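Carboxypeptidase 1 (Deinococcus radiodurans str. R1, PDB 5GIV) probably removes amino acids one at a time from the C-terminus of peptides with broad specificity, as a zinc-dependent carboxypeptidase of the M32 family. Local coordinates at residues A[56-59]-A[60-64]; A[102-105]-A[106-110]; A[310-313]-A[314-318]. One frame throughout, in Å; residues are numbered along the deposited sequence.

Contact 1. Residues A[56-59]-A[60-64]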
# COMPACT_ATOMS: atom_id res chain seq x y z
N LEU A 56 -17.27 9.32 3.88
CA LEU A 56 -17.03 9.58 5.30
C LEU A 56 -16.24 10.87 5.49
O LEU A 56 -16.59 11.70 6.34
CB LEU A 56 -16.29 8.40 5.94
CG LEU A 56 -17.10 7.11 6.07
CD1 LEU A 56 -16.21 5.95 6.48
CD2 LEU A 56 -18.23 7.31 7.07
N ARG A 57 -15.18 11.05 4.71
CA ARG A 57 -14.37 12.26 4.86
C ARG A 57 -15.17 13.51 4.53
O ARG A 57 -15.08 14.52 5.23
CB ARG A 57 -13.13 12.15 3.97
CG ARG A 57 -12.34 13.43 3.86
CD ARG A 57 -12.72 14.19 2.60
NE ARG A 57 -12.48 13.41 1.39
CZ ARG A 57 -13.14 13.57 0.24
NH1 ARG A 57 -14.10 14.48 0.15
NH2 ARG A 57 -12.83 12.81 -0.81
N HIS A 58 -16.00 13.45 3.49
CA HIS A 58 -16.81 14.60 3.14
C HIS A 58 -17.75 14.98 4.28
O HIS A 58 -17.92 16.16 4.59
CB HIS A 58 -17.62 14.31 1.87
CG HIS A 58 -18.50 15.44 1.44
ND1 HIS A 58 -18.04 16.52 0.72
CD2 HIS A 58 -19.82 15.67 1.65
CE1 HIS A 58 -19.03 17.35 0.48
NE2 HIS A 58 -20.12 16.86 1.04
N ALA A 59 -18.35 13.98 4.92
CA ALA A 59 -19.20 14.25 6.07
C ALA A 59 -18.42 14.94 7.18
O ALA A 59 -18.87 15.95 7.74
CB ALA A 59 -19.83 12.94 6.57
N ARG A 60 -17.25 14.40 7.53
CA ARG A 60 -16.43 15.06 8.54
C ARG A 60 -16.14 16.50 8.16
O ARG A 60 -16.27 17.41 8.98
CB ARG A 60 -15.12 14.29 8.74
CG ARG A 60 -15.28 12.78 8.73
CD ARG A 60 -15.83 12.24 10.04
NE ARG A 60 -16.63 11.03 9.80
CZ ARG A 60 -16.73 10.01 10.66
NH1 ARG A 60 -17.49 8.97 10.35
NH2 ARG A 60 -16.05 10.03 11.80
N ALA A 61 -15.77 16.73 6.90
CA ALA A 61 -15.39 18.07 6.47
C ALA A 61 -16.56 19.05 6.51
O ALA A 61 -16.33 20.26 6.59
CB ALA A 61 -14.79 18.03 5.06
N THR A 62 -17.79 18.56 6.48
CA THR A 62 -18.96 19.43 6.49
C THR A 62 -19.79 19.28 7.77
O THR A 62 -20.91 19.79 7.83
CB THR A 62 -19.85 19.15 5.28
OG1 THR A 62 -20.28 17.79 5.31
CG2 THR A 62 -19.09 19.41 3.99
N ASP A 63 -19.25 18.62 8.79
CA ASP A 63 -20.02 18.39 10.00
C ASP A 63 -20.43 19.72 10.62
O ASP A 63 -19.60 20.61 10.82
CB ASP A 63 -19.21 17.58 11.00
CG ASP A 63 -19.95 17.34 12.29
OD1 ASP A 63 -20.76 16.39 12.35
OD2 ASP A 63 -19.76 18.12 13.25
N ALA A 64 -21.73 19.86 10.92
CA ALA A 64 -22.22 21.12 11.46
C ALA A 64 -21.59 21.42 12.82
O ALA A 64 -21.23 22.58 13.10
CB ALA A 64 -23.75 21.09 11.57
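His58 and Thr62 meet near the C-terminal end of helix 43-62, just before Asp63 takes the N-cap of the next helix. The main-chain bonds come first. Arg60 N donates to Leu56 O at 3.0 Å and Ala61 N to Arg57 O, both regular helical bonds. Thr62 N is shared between a weak bond to His58 O and a bond to Ala59 O, which it meets from above the carbonyl plane. The Thr62 hydroxyl adds a further bond, OG1 to His58 O at 3.0 Å. Its OG1 sits between the backbone N and the carbonyl carbon (chi1 60°), which turns it back to that oxygen. Thr62 CG2 makes a CH-pi contact over the His58 ring, 4.2 Å from its centroid. An alanine here is likely to leave His58 O with the weak amide bond alone and one face of the imidazole without its methyl. The charged ends pair with helix 8-36: Arg57 with Glu27, Arg60 with Glu19. Leu56 also packs on Phe23 of the second subunit. By van der Waals packing, Leu56 and Arg60 run side by side, the methyl CD2 of Leu56 lying alongside the guanidinium, 3.7 Å from Arg60 NH1.

Contact 2. Residues A[102-105]-A[106-110]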
# COMPACT_ATOMS: atom_id res chain seq x y z
N ALA A 102 -23.97 17.88 -1.42
CA ALA A 102 -23.40 16.54 -1.42
C ALA A 102 -23.92 15.71 -2.59
O ALA A 102 -23.18 14.90 -3.17
CB ALA A 102 -23.69 15.83 -0.10
N GLU A 103 -25.19 15.89 -2.95
CA GLU A 103 -25.72 15.19 -4.12
C GLU A 103 -24.87 15.48 -5.35
O GLU A 103 -24.47 14.56 -6.08
CB GLU A 103 -27.17 15.62 -4.37
CG GLU A 103 -28.16 14.49 -4.24
CD GLU A 103 -27.69 13.21 -4.92
OE1 GLU A 103 -27.09 12.35 -4.23
OE2 GLU A 103 -27.89 13.08 -6.15
N PHE A 104 -24.58 16.76 -5.59
CA PHE A 104 -23.80 17.15 -6.75
C PHE A 104 -22.38 16.62 -6.69
O PHE A 104 -21.79 16.27 -7.71
CB PHE A 104 -23.79 18.67 -6.89
CG PHE A 104 -23.09 19.16 -8.11
CD1 PHE A 104 -23.78 19.29 -9.30
CD2 PHE A 104 -21.75 19.48 -8.07
CE1 PHE A 104 -23.15 19.74 -10.43
CE2 PHE A 104 -21.11 19.93 -9.20
CZ PHE A 104 -21.81 20.06 -10.38
N VAL A 105 -21.79 16.58 -5.49
CA VAL A 105 -20.44 16.03 -5.35
C VAL A 105 -20.40 14.60 -5.86
O VAL A 105 -19.51 14.21 -6.62
CB VAL A 105 -19.97 16.12 -3.89
CG1 VAL A 105 -18.60 15.47 -3.72
CG2 VAL A 105 -19.98 17.56 -3.41
N ARG A 106 -21.40 13.80 -5.46
CA ARG A 106 -21.44 12.39 -5.85
C ARG A 106 -21.71 12.22 -7.34
O ARG A 106 -21.10 11.38 -8.00
CB ARG A 106 -22.49 11.65 -5.02
CG ARG A 106 -22.05 11.38 -3.58
CD ARG A 106 -23.05 10.50 -2.85
NE ARG A 106 -24.33 11.19 -2.70
CZ ARG A 106 -24.66 11.93 -1.65
NH1 ARG A 106 -23.81 12.07 -0.64
NH2 ARG A 106 -25.85 12.53 -1.61
N GLU A 107 -22.64 13.01 -7.89
CA GLU A 107 -22.94 12.89 -9.32
C GLU A 107 -21.71 13.21 -10.16
O GLU A 107 -21.36 12.45 -11.07
CB GLU A 107 -24.11 13.81 -9.69
CG GLU A 107 -24.53 13.67 -11.15
CD GLU A 107 -25.42 14.81 -11.63
OE1 GLU A 107 -25.59 15.81 -10.89
OE2 GLU A 107 -25.97 14.70 -12.75
N PHE A 108 -21.05 14.33 -9.87
CA PHE A 108 -19.84 14.70 -10.61
C PHE A 108 -18.75 13.64 -10.44
O PHE A 108 -18.10 13.24 -11.41
CB PHE A 108 -19.36 16.07 -10.13
CG PHE A 108 -18.57 16.84 -11.16
CD1 PHE A 108 -18.05 16.22 -12.28
CD2 PHE A 108 -18.36 18.20 -11.01
CE1 PHE A 108 -17.34 16.93 -13.22
CE2 PHE A 108 -17.64 18.92 -11.95
CZ PHE A 108 -17.13 18.28 -13.05
N SER A 109 -18.55 13.18 -9.20
CA SER A 109 -17.53 12.16 -8.94
C SER A 109 -17.84 10.86 -9.68
O SER A 109 -16.93 10.24 -10.25
CB SER A 109 -17.44 11.91 -7.44
OG SER A 109 -16.75 10.70 -7.18
N GLY A 110 -19.11 10.45 -9.71
CA GLY A 110 -19.45 9.23 -10.42
C GLY A 110 -19.31 9.37 -11.92
O GLY A 110 -18.88 8.43 -12.60
O HOH W 1 -26.08 9.84 -4.75
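Glu103 and Arg106 form a salt bridge on the first turns of helix 102-122, three residues apart. The Glu103 chain leaves its CA with an unusual first torsion (chi1 -117°) and bends again at chi2, about CB-CG. Its carboxylate thereby comes back toward the next turn. Arg106 has CG beside its backbone N and bends at chi3, and the two side chains cross at about a right angle. Arg106 NH2 donates to Glu103 OE1 at 2.9 Å. The oxygen lies in the guanidinium plane and uses its anti lone pair. Arg106 NE reaches the same OE1 only weakly, at 3.4 Å. A water joins the pair as well, donating to Glu103 OE1 and accepting from Arg106 NE at 3.0 Å. Ala102 O lies 3.6 Å above the centre of the Arg106 guanidinium plane, and Ala102 CB is near NH1.

Farther round the helix, two phenylalanines pair. Phe104 and Phe108 lie side by side and point the same way. Phe104 CG is anti to its backbone N (chi1 -176°), and Phe108 takes a similar first torsion. Their rings meet obliquely, with centroids 5.8 Å apart. Phe104 CE2 touches Phe108 CD2 at 3.7 Å. Behind these side chains run i to i+4 backbone bonds, such as Phe108 N to Phe104 O at 3.0 Å.

Phe104 is buried against helix 128-147, on Leu141, Gln144 and Ala145, and stands edge-to-face with Tyr148. Phe108 touches Ser142 of that helix and Pro414 of a loop. Ala102 and Val105 pack on His58 of helix 43-62.

Contact 3. Residues A[310-313]-A[314-318]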
# COMPACT_ATOMS: atom_id res chain seq x y z
N ARG A 310 24.62 22.95 -15.73
CA ARG A 310 25.97 22.44 -15.94
C ARG A 310 26.59 21.96 -14.63
O ARG A 310 27.27 20.93 -14.60
CB ARG A 310 26.85 23.49 -16.62
CG ARG A 310 28.05 22.88 -17.30
CD ARG A 310 28.75 23.80 -18.31
NE ARG A 310 27.96 24.93 -18.80
CZ ARG A 310 27.91 25.31 -20.08
NH1 ARG A 310 28.61 24.66 -21.00
NH2 ARG A 310 27.16 26.35 -20.43
N ALA A 311 26.33 22.67 -13.53
CA ALA A 311 26.91 22.29 -12.25
C ALA A 311 26.45 20.90 -11.82
O ALA A 311 27.21 20.16 -11.19
CB ALA A 311 26.55 23.32 -11.18
N PHE A 312 25.20 20.55 -12.12
CA PHE A 312 24.69 19.23 -11.76
C PHE A 312 25.53 18.13 -12.38
O PHE A 312 25.88 17.15 -11.72
CB PHE A 312 23.21 19.12 -12.18
CG PHE A 312 22.58 17.79 -11.87
CD1 PHE A 312 22.76 16.71 -12.71
CD2 PHE A 312 21.80 17.64 -10.73
CE1 PHE A 312 22.17 15.50 -12.43
CE2 PHE A 312 21.21 16.42 -10.43
CZ PHE A 312 21.39 15.35 -11.28
N TRP A 313 25.83 18.25 -13.68
CA TRP A 313 26.56 17.17 -14.35
C TRP A 313 28.06 17.20 -14.07
O TRP A 313 28.71 16.15 -14.12
CB TRP A 313 26.27 17.22 -15.85
CG TRP A 313 24.91 16.70 -16.13
CD1 TRP A 313 23.80 17.43 -16.48
CD2 TRP A 313 24.47 15.34 -15.99
NE1 TRP A 313 22.71 16.60 -16.59
CE2 TRP A 313 23.10 15.31 -16.30
CE3 TRP A 313 25.11 14.15 -15.65
CZ2 TRP A 313 22.35 14.13 -16.28
CZ3 TRP A 313 24.37 12.97 -15.63
CH2 TRP A 313 23.01 12.98 -15.94
N ALA A 314 28.62 18.37 -13.74
CA ALA A 314 29.99 18.38 -13.22
C ALA A 314 30.10 17.51 -11.98
O ALA A 314 31.15 16.89 -11.75
CB ALA A 314 30.44 19.80 -12.92
N ALA A 315 29.03 17.43 -11.19
CA ALA A 315 29.04 16.67 -9.95
C ALA A 315 28.71 15.19 -10.14
O ALA A 315 29.30 14.34 -9.48
CB ALA A 315 28.04 17.27 -8.96
N TYR A 316 27.82 14.86 -11.09
CA TYR A 316 27.29 13.51 -11.18
C TYR A 316 27.74 12.74 -12.42
O TYR A 316 27.50 11.54 -12.48
CB TYR A 316 25.76 13.52 -11.12
CG TYR A 316 25.25 13.81 -9.74
CD1 TYR A 316 25.32 12.84 -8.75
CD2 TYR A 316 24.70 15.04 -9.42
CE1 TYR A 316 24.88 13.10 -7.47
CE2 TYR A 316 24.24 15.31 -8.14
CZ TYR A 316 24.33 14.33 -7.17
OH TYR A 316 23.89 14.56 -5.89
N PHE A 317 28.40 13.38 -13.38
CA PHE A 317 28.80 12.61 -14.55
C PHE A 317 29.69 11.45 -14.16
O PHE A 317 29.61 10.37 -14.76
CB PHE A 317 29.51 13.50 -15.57
CG PHE A 317 29.81 12.80 -16.86
CD1 PHE A 317 28.80 12.52 -17.75
CD2 PHE A 317 31.10 12.41 -17.16
CE1 PHE A 317 29.06 11.88 -18.94
CE2 PHE A 317 31.38 11.75 -18.36
CZ PHE A 317 30.35 11.49 -19.25
N GLY A 318 30.54 11.63 -13.14
CA GLY A 318 31.39 10.55 -12.69
C GLY A 318 30.60 9.33 -12.26
O GLY A 318 30.84 8.22 -12.73
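Arg310 O accepts the amide of Ala314 (N to O 3.0 Å) in the first turn of helix 310-323. The Arg310 guanidinium turns elsewhere, to salt bridges with Glu499 and Glu334.

Ala311 takes part by its backbone. Its O accepts from Ala315 N at 3.3 Å.

Phe312 carries the main side-chain contact. Its CG is anti to the backbone N (chi1 180°), while Tyr316 CG is anti to its carbonyl carbon (chi1 -73°). With these torsions the side chains cross obliquely, one turn apart. Tyr316 CD2 sits over the centre of the Phe312 ring face, 3.7 Å above its plane. The ring planes are 39° apart, so the pair is neither flat nor perpendicular. Tyr316 CD2 also lies 3.3 Å from Phe312 O, which approaches the tyrosine ring at its edge. That same Phe312 O receives two weak bonds, from Ala315 N and Tyr316 N.

Trp313 O accepts a firmer bond from Phe317 N at 2.9 Å. The indole flanks its neighbour, with Phe312 CD1 3.8 Å above the Trp313 ring plane toward the rim. Trp313 CE3 is 4.4 Å from Phe317 CB. Trp313 NE1 is bonded to Tyr262 OH, and its ring is edge-to-face with Trp320.

The buried side chains of this turn are thus aromatic, and their polar ends are matched. Tyr316 OH bonds to Asp220 of helix 207-221. Phe312 packs on Val217 of that helix and on Leu265 of helix 257-275, which carries the zinc ligands His266 and His270. Its side chain is about 11 Å from that of His266. The chemistry is therefore that of apolar interhelix packing, with the buried Tyr316 OH and Trp313 NE1 satisfied by Asp220 and Tyr262.

How the contacts relate
From the N terminus, contact 1 comes first, at the end of helix 43-62. Contact 2 follows at the start of helix 102-122, and contact 3 opens helix 310-323. Each joins adjoining residues of one helix, so none closes a long loop. They stand in series, and none nests in or crosses another. Contacts 1 and 2 touch through His58, whose NE2 is 3.9 Å from Ala102 CB and whose CE1 also packs on Val105. This ties the end of one helix to the start of the other. Contact 3 lies across the chain's centre, about 50 Å from both, centre to centre. It connects to the zinc-binding helix 257-275 instead.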